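Local coordinates for Mgp-operon protein 3 (Mycoplasma pneumoniae, PDB 6RJ1), which probably takes part in attachment of the bacterium to host cells, as a membrane-anchored adhesin whose extracellular region may recognise sugars, at residues His549-Ala554 and Tyr799-Leu804; Gln464-Gly469 and Ser702-Ala707. One frame throughout, in Å; residues are numbered along the deposited sequence.

Contact 1. Residues His549-Ala554 and Tyr799-Leu804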
ATOM      1  N   HIS A 549     -15.830  15.156  -5.827  1.00 76.74           N
ATOM      2  CA  HIS A 549     -15.455  13.758  -6.007  1.00 76.04           C
ATOM      3  C   HIS A 549     -14.242  13.396  -5.175  1.00 77.80           C
ATOM      4  O   HIS A 549     -13.387  14.249  -4.922  1.00 76.59           O
ATOM      5  CB  HIS A 549     -15.137  13.492  -7.485  1.00 77.07           C
ATOM      6  CG  HIS A 549     -16.340  13.362  -8.363  1.00 81.01           C
ATOM      7  ND1 HIS A 549     -17.114  14.462  -8.698  1.00 82.96           N
ATOM      8  CD2 HIS A 549     -16.849  12.267  -8.972  1.00 83.16           C
ATOM      9  CE1 HIS A 549     -18.081  13.998  -9.469  1.00 82.64           C
ATOM     10  NE2 HIS A 549     -17.958  12.684  -9.671  1.00 83.08           N
ATOM     11  N   LEU A 550     -14.153  12.113  -4.785  1.00 73.36           N
ATOM     12  CA  LEU A 550     -13.028  11.576  -4.033  1.00 72.56           C
ATOM     13  C   LEU A 550     -12.015  10.949  -4.999  1.00 74.72           C
ATOM     14  O   LEU A 550     -12.377  10.179  -5.882  1.00 74.47           O
ATOM     15  CB  LEU A 550     -13.486  10.544  -2.986  1.00 72.54           C
ATOM     16  CG  LEU A 550     -12.361   9.881  -2.164  1.00 77.42           C
ATOM     17  CD1 LEU A 550     -11.973  10.730  -0.970  1.00 77.85           C
ATOM     18  CD2 LEU A 550     -12.728   8.473  -1.747  1.00 78.75           C
ATOM     19  N   VAL A 551     -10.749  11.277  -4.806  1.00 68.95           N
ATOM     20  CA  VAL A 551      -9.651  10.739  -5.582  1.00 67.41           C
ATOM     21  C   VAL A 551      -8.755   9.955  -4.610  1.00 69.51           C
ATOM     22  O   VAL A 551      -8.527  10.399  -3.485  1.00 69.53           O
ATOM     23  CB  VAL A 551      -8.923  11.877  -6.339  1.00 70.74           C
ATOM     24  CG1 VAL A 551      -7.563  11.428  -6.843  1.00 71.25           C
ATOM     25  CG2 VAL A 551      -9.773  12.383  -7.498  1.00 70.16           C
ATOM     26  N   PHE A 552      -8.301   8.768  -5.021  1.00 63.76           N
ATOM     27  CA  PHE A 552      -7.429   7.926  -4.206  1.00 61.64           C
ATOM     28  C   PHE A 552      -6.380   7.216  -5.069  1.00 61.93           C
ATOM     29  O   PHE A 552      -6.527   7.110  -6.293  1.00 60.82           O
ATOM     30  CB  PHE A 552      -8.253   6.913  -3.376  1.00 63.05           C
ATOM     31  CG  PHE A 552      -8.652   5.673  -4.141  1.00 64.27           C
ATOM     32  CD1 PHE A 552      -9.743   5.689  -5.007  1.00 67.14           C
ATOM     33  CD2 PHE A 552      -7.912   4.498  -4.030  1.00 65.53           C
ATOM     34  CE1 PHE A 552     -10.089   4.550  -5.745  1.00 67.38           C
ATOM     35  CE2 PHE A 552      -8.249   3.367  -4.781  1.00 67.71           C
ATOM     36  CZ  PHE A 552      -9.335   3.402  -5.632  1.00 65.61           C
ATOM     37  N   ALA A 553      -5.333   6.712  -4.405  1.00 56.99           N
ATOM     38  CA  ALA A 553      -4.235   5.947  -4.990  1.00 56.20           C
ATOM     39  C   ALA A 553      -3.665   5.059  -3.914  1.00 60.65           C
ATOM     40  O   ALA A 553      -3.582   5.451  -2.742  1.00 60.18           O
ATOM     41  CB  ALA A 553      -3.157   6.862  -5.545  1.00 56.58           C
ATOM     42  N   ALA A 554      -3.314   3.837  -4.307  1.00 57.39           N
ATOM     43  CA  ALA A 554      -2.783   2.823  -3.410  1.00 56.86           C
ATOM     44  C   ALA A 554      -1.994   1.797  -4.201  1.00 60.44           C
ATOM     45  O   ALA A 554      -2.180   1.662  -5.411  1.00 59.64           O
ATOM     46  CB  ALA A 554      -3.942   2.125  -2.697  1.00 57.32           C
ATOM     47  N   TYR A 799      -8.045  19.224 -13.468  1.00 81.86           N
ATOM     48  CA  TYR A 799      -7.544  18.837 -12.160  1.00 80.90           C
ATOM     49  C   TYR A 799      -6.775  17.534 -12.220  1.00 82.61           C
ATOM     50  O   TYR A 799      -7.092  16.643 -13.016  1.00 82.72           O
ATOM     51  CB  TYR A 799      -8.639  18.827 -11.077  1.00 82.03           C
ATOM     52  CG  TYR A 799      -9.795  17.890 -11.340  1.00 83.44           C
ATOM     53  CD1 TYR A 799      -9.774  16.576 -10.875  1.00 85.33           C
ATOM     54  CD2 TYR A 799     -10.939  18.331 -11.997  1.00 83.95           C
ATOM     55  CE1 TYR A 799     -10.847  15.714 -11.090  1.00 85.58           C
ATOM     56  CE2 TYR A 799     -12.018  17.479 -12.220  1.00 84.73           C
ATOM     57  CZ  TYR A 799     -11.965  16.171 -11.765  1.00 91.21           C
ATOM     58  OH  TYR A 799     -13.027  15.334 -11.985  1.00 91.59           O
ATOM     59  N   SER A 800      -5.744  17.438 -11.388  1.00 76.38           N
ATOM     60  CA  SER A 800      -4.881  16.277 -11.309  1.00 74.72           C
ATOM     61  C   SER A 800      -4.534  15.985  -9.874  1.00 75.05           C
ATOM     62  O   SER A 800      -4.633  16.858  -9.024  1.00 74.38           O
ATOM     63  CB  SER A 800      -3.601  16.523 -12.104  1.00 78.53           C
ATOM     64  OG  SER A 800      -3.887  16.690 -13.482  1.00 89.01           O
ATOM     65  N   ALA A 801      -4.120  14.761  -9.606  1.00 70.16           N
ATOM     66  CA  ALA A 801      -3.659  14.356  -8.289  1.00 69.00           C
ATOM     67  C   ALA A 801      -2.239  13.885  -8.458  1.00 70.25           C
ATOM     68  O   ALA A 801      -1.902  13.280  -9.480  1.00 69.76           O
ATOM     69  CB  ALA A 801      -4.515  13.234  -7.741  1.00 69.61           C
ATOM     70  N   VAL A 802      -1.383  14.218  -7.503  1.00 64.48           N
ATOM     71  CA  VAL A 802      -0.001  13.765  -7.587  1.00 63.24           C
ATOM     72  C   VAL A 802       0.363  12.991  -6.336  1.00 63.80           C
ATOM     73  O   VAL A 802      -0.272  13.159  -5.295  1.00 63.07           O
ATOM     74  CB  VAL A 802       1.056  14.855  -7.952  1.00 67.19           C
ATOM     75  CG1 VAL A 802       0.740  15.552  -9.278  1.00 66.78           C
ATOM     76  CG2 VAL A 802       1.250  15.857  -6.827  1.00 66.96           C
ATOM     77  N   LEU A 803       1.370  12.131  -6.452  1.00 59.33           N
ATOM     78  CA  LEU A 803       1.902  11.341  -5.343  1.00 59.00           C
ATOM     79  C   LEU A 803       3.361  10.989  -5.600  1.00 63.11           C
ATOM     80  O   LEU A 803       3.808  10.928  -6.756  1.00 62.62           O
ATOM     81  CB  LEU A 803       1.060  10.079  -5.039  1.00 58.72           C
ATOM     82  CG  LEU A 803       1.117   8.942  -6.047  1.00 62.23           C
ATOM     83  CD1 LEU A 803       1.284   7.615  -5.353  1.00 61.87           C
ATOM     84  CD2 LEU A 803      -0.083   8.961  -6.963  1.00 63.55           C
ATOM     85  N   LEU A 804       4.098  10.775  -4.516  1.00 59.33           N
ATOM     86  CA  LEU A 804       5.505  10.421  -4.577  1.00 58.50           C
ATOM     87  C   LEU A 804       5.657   8.926  -4.378  1.00 63.37           C
ATOM     88  O   LEU A 804       4.999   8.333  -3.510  1.00 64.29           O
ATOM     89  CB  LEU A 804       6.273  11.210  -3.501  1.00 58.31           C
ATOM     90  CG  LEU A 804       7.084  12.449  -3.947  1.00 62.34           C
ATOM     91  CD1 LEU A 804       6.329  13.336  -4.938  1.00 61.76           C
ATOM     92  CD2 LEU A 804       7.492  13.270  -2.757  1.00 64.00           C
TER

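Contact 2. Residues Gln464-Gly469 and Ser702-Ala707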
ATOM      1  N   GLN A 464     -20.169  13.404   4.302  1.00 80.70           N
ATOM      2  CA  GLN A 464     -19.612  12.053   4.339  1.00 79.61           C
ATOM      3  C   GLN A 464     -18.133  12.115   4.648  1.00 80.30           C
ATOM      4  O   GLN A 464     -17.412  12.939   4.079  1.00 79.56           O
ATOM      5  CB  GLN A 464     -19.842  11.298   3.016  1.00 80.80           C
ATOM      6  CG  GLN A 464     -21.301  11.191   2.615  1.00 95.46           C
ATOM      7  CD  GLN A 464     -21.613   9.818   2.119  1.00112.31           C
ATOM      8  OE1 GLN A 464     -21.844   8.897   2.905  1.00106.60           O
ATOM      9  NE2 GLN A 464     -21.629   9.655   0.802  1.00105.51           N
ATOM     10  N   ILE A 465     -17.686  11.242   5.549  1.00 74.08           N
ATOM     11  CA  ILE A 465     -16.285  11.148   5.929  1.00 72.38           C
ATOM     12  C   ILE A 465     -15.770   9.800   5.479  1.00 72.14           C
ATOM     13  O   ILE A 465     -16.391   8.772   5.758  1.00 71.26           O
ATOM     14  CB  ILE A 465     -16.055  11.411   7.444  1.00 75.62           C
ATOM     15  CG1 ILE A 465     -16.557  12.816   7.858  1.00 76.34           C
ATOM     16  CG2 ILE A 465     -14.586  11.239   7.813  1.00 75.89           C
ATOM     17  CD1 ILE A 465     -17.818  12.825   8.614  1.00 83.47           C
ATOM     18  N   VAL A 466     -14.655   9.814   4.749  1.00 66.70           N
ATOM     19  CA  VAL A 466     -13.992   8.616   4.254  1.00 65.69           C
ATOM     20  C   VAL A 466     -12.691   8.451   5.025  1.00 67.98           C
ATOM     21  O   VAL A 466     -11.932   9.406   5.145  1.00 67.34           O
ATOM     22  CB  VAL A 466     -13.777   8.627   2.711  1.00 69.85           C
ATOM     23  CG1 VAL A 466     -13.252   7.278   2.213  1.00 69.43           C
ATOM     24  CG2 VAL A 466     -15.064   9.000   1.974  1.00 69.93           C
ATOM     25  N   VAL A 467     -12.458   7.258   5.585  1.00 64.21           N
ATOM     26  CA  VAL A 467     -11.245   6.933   6.348  1.00 63.23           C
ATOM     27  C   VAL A 467     -10.587   5.729   5.701  1.00 64.50           C
ATOM     28  O   VAL A 467     -11.274   4.762   5.399  1.00 64.34           O
ATOM     29  CB  VAL A 467     -11.517   6.719   7.869  1.00 67.13           C
ATOM     30  CG1 VAL A 467     -10.246   6.318   8.620  1.00 66.55           C
ATOM     31  CG2 VAL A 467     -12.146   7.962   8.500  1.00 66.73           C
ATOM     32  N   MET A 468      -9.277   5.811   5.442  1.00 60.09           N
ATOM     33  CA  MET A 468      -8.487   4.734   4.831  1.00 59.57           C
ATOM     34  C   MET A 468      -7.201   4.481   5.629  1.00 65.84           C
ATOM     35  O   MET A 468      -6.819   5.304   6.476  1.00 66.87           O
ATOM     36  CB  MET A 468      -8.195   5.022   3.351  1.00 61.10           C
ATOM     37  CG  MET A 468      -9.406   4.873   2.462  1.00 63.88           C
ATOM     38  SD  MET A 468      -9.031   5.147   0.713  1.00 67.37           S
ATOM     39  CE  MET A 468     -10.654   4.928  -0.012  1.00 63.74           C
ATOM     40  N   GLY A 469      -6.571   3.332   5.371  1.00 61.76           N
ATOM     41  CA  GLY A 469      -5.372   2.871   6.061  1.00 61.06           C
ATOM     42  C   GLY A 469      -4.108   3.593   5.681  1.00 66.81           C
ATOM     43  O   GLY A 469      -4.139   4.517   4.862  1.00 66.70           O
ATOM     44  N   SER A 702     -22.585   8.534  -5.183  1.00 76.96           N
ATOM     45  CA  SER A 702     -23.393   7.315  -5.278  1.00 76.63           C
ATOM     46  C   SER A 702     -22.529   6.054  -5.093  1.00 80.89           C
ATOM     47  O   SER A 702     -22.988   5.089  -4.482  1.00 81.30           O
ATOM     48  CB  SER A 702     -24.197   7.277  -6.575  1.00 80.48           C
ATOM     49  OG  SER A 702     -23.465   6.774  -7.680  1.00 91.28           O
ATOM     50  N   GLU A 703     -21.270   6.086  -5.582  1.00 76.56           N
ATOM     51  CA  GLU A 703     -20.318   4.986  -5.422  1.00 76.03           C
ATOM     52  C   GLU A 703     -19.908   4.883  -3.948  1.00 78.57           C
ATOM     53  O   GLU A 703     -19.772   3.779  -3.421  1.00 77.97           O
ATOM     54  CB  GLU A 703     -19.086   5.173  -6.324  1.00 77.45           C
ATOM     55  CG  GLU A 703     -19.358   4.949  -7.803  1.00 86.90           C
ATOM     56  CD  GLU A 703     -18.197   5.258  -8.733  1.00106.56           C
ATOM     57  OE1 GLU A 703     -17.692   6.403  -8.694  1.00 94.58           O
ATOM     58  OE2 GLU A 703     -17.805   4.360  -9.514  1.00102.05           O
ATOM     59  N   LEU A 704     -19.758   6.039  -3.280  1.00 74.99           N
ATOM     60  CA  LEU A 704     -19.433   6.119  -1.858  1.00 74.81           C
ATOM     61  C   LEU A 704     -20.615   5.665  -1.010  1.00 78.33           C
ATOM     62  O   LEU A 704     -20.411   4.983  -0.010  1.00 77.77           O
ATOM     63  CB  LEU A 704     -19.016   7.545  -1.465  1.00 74.88           C
ATOM     64  CG  LEU A 704     -17.609   7.984  -1.872  1.00 79.23           C
ATOM     65  CD1 LEU A 704     -17.436   9.473  -1.702  1.00 79.45           C
ATOM     66  CD2 LEU A 704     -16.531   7.231  -1.100  1.00 80.46           C
ATOM     67  N   LYS A 705     -21.854   6.010  -1.433  1.00 75.29           N
ATOM     68  CA  LYS A 705     -23.095   5.639  -0.746  1.00 75.37           C
ATOM     69  C   LYS A 705     -23.300   4.130  -0.773  1.00 79.79           C
ATOM     70  O   LYS A 705     -23.810   3.583   0.203  1.00 80.20           O
ATOM     71  CB  LYS A 705     -24.293   6.352  -1.363  1.00 78.44           C
ATOM     72  CG  LYS A 705     -25.501   6.442  -0.440  1.00 99.45           C
ATOM     73  CD  LYS A 705     -26.622   7.177  -1.117  1.00109.39           C
ATOM     74  CE  LYS A 705     -27.888   7.123  -0.294  1.00120.74           C
ATOM     75  NZ  LYS A 705     -28.921   8.093  -0.767  1.00127.81           N
ATOM     76  N   SER A 706     -22.878   3.458  -1.874  1.00 75.28           N
ATOM     77  CA  SER A 706     -22.965   2.010  -2.019  1.00 74.82           C
ATOM     78  C   SER A 706     -22.041   1.321  -1.030  1.00 78.15           C
ATOM     79  O   SER A 706     -22.418   0.292  -0.478  1.00 78.24           O
ATOM     80  CB  SER A 706     -22.631   1.592  -3.443  1.00 79.06           C
ATOM     81  OG  SER A 706     -23.632   2.075  -4.323  1.00 93.63           O
ATOM     82  N   ALA A 707     -20.853   1.911  -0.776  1.00 73.86           N
ATOM     83  CA  ALA A 707     -19.869   1.397   0.171  1.00 73.22           C
ATOM     84  C   ALA A 707     -20.386   1.519   1.607  1.00 77.49           C
ATOM     85  O   ALA A 707     -20.161   0.605   2.403  1.00 77.35           O
ATOM     86  CB  ALA A 707     -18.548   2.131   0.011  1.00 73.60           C
TER

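Contact 1. Residues His549-Ala554 and Tyr799-Leu804
V551 and A553 face A801 and L803 across the gap between two β-sheets, one strand lying over the other and running in roughly the same direction. The strands belong to different sheets, so their backbones do not pair: the CA atoms of V551 and A801 are 7.5 Å apart and those of A553 and L803 8.2 Å, spacings set by side chains.

The interactions between the strands are apolar. In the first pair a branched residue of 549-554 meets a small one: V551 CG1 rests against A801 CB at 3.7 Å. With CG1 anti to the backbone N (chi1 164°), this is the methyl that V551 presents to the alanine. Two residues along, the sizes are exchanged: with CG lying between the backbone N and the carbonyl carbon (chi1 71°), L803 reaches across with CD2 to A553 CB, 4.0 Å away. Alanine suits both places because a lone methyl fills the gap without prising the sheets apart, and L782 of strand 779-786 touches all four residues and closes the cluster at its side.

The polar groups of the first residues are bonded outside the seam. Y799 packs on I698 while its OH bonds to D819, and H549 ND1 bonds to A547 O. On the other face of its strand, S800 points away from 549-554 and is bonded to R811 and N813.

Segment 549-554 lies in a range assigned to an adhesin family of the β-propeller clan, and sheets packed face to face, as here, would fit such a fold. The chemistry implies a buried seam held by shape and by the exclusion of water, with small and large residues alternating between the two strands.

Contact 2. Residues Gln464-Gly469 and Ser702-Ala707
V466 and L704 join a β-sheet to an α-helix: strand 464-468, from a mixed sheet, is crossed by helix 701-712, with the short segment axes 10.6 Å apart at closest approach and 69° between their directions. The helix lies steeply across the face of the sheet, and residues two apart on the strand, Q464 and V466, meet one side of it.

The two aliphatic side chains meet nearly perpendicular, V466 CG2 touching L704 CD2 at 3.8 Å. Having CG anti to its carbonyl carbon (chi1 -76°), L704 extends from the helix toward the sheet, where L461 of the neighbouring strand 457-461 also touches it. Leucine suits the place because its CD2 methyl stands far enough from the helix backbone to meet V466 with the axes more than 10 Å apart; the shorter, β-branched V466 suits the strand and also packs on L543 of strand 538-546.

Two residues earlier, Q464 lies differently. Q464 and L704 run alongside one another, pointing opposite ways, and a bend at chi2 (-137°) helps bring the glutamine amide close beside the helix, with NE2 of Q464 at 4.1 Å from L704 CB. That is packing and not a bond. The other end of the buried amide, OE1, has a weak hydrogen bond from R708 NE one turn farther along the helix, so glutamine supplies both an aliphatic stem against V480 and a polar head for the helix surface.

K705 borders the contact, but its extended chain carries the ammonium away, as befits an exposed lysine. On the helix itself S702 O is gripped twice by S706: the backbone N and OG, each at 3.1 Å, approach from opposite faces of the carbonyl plane.

Strand 549-563 and its neighbour 693-699 tie the two contacts together. In contact 1, V551 and A553 look toward 799-804; the intervening L550 points to the other face and joins contact 2, its CD2 lying 4.1 Å from L704 CD2 and 4.2 Å from V466 CG1. The same L550 is backbone-bonded to V699, just before helix 701-712 begins, so the helix of contact 2 follows directly from a strand paired with 549-563. With centres about 15 Å apart, the contacts form successive apolar layers: sheet on sheet, then sheet on helix and strand. Both are structural packing in the interior of the chain.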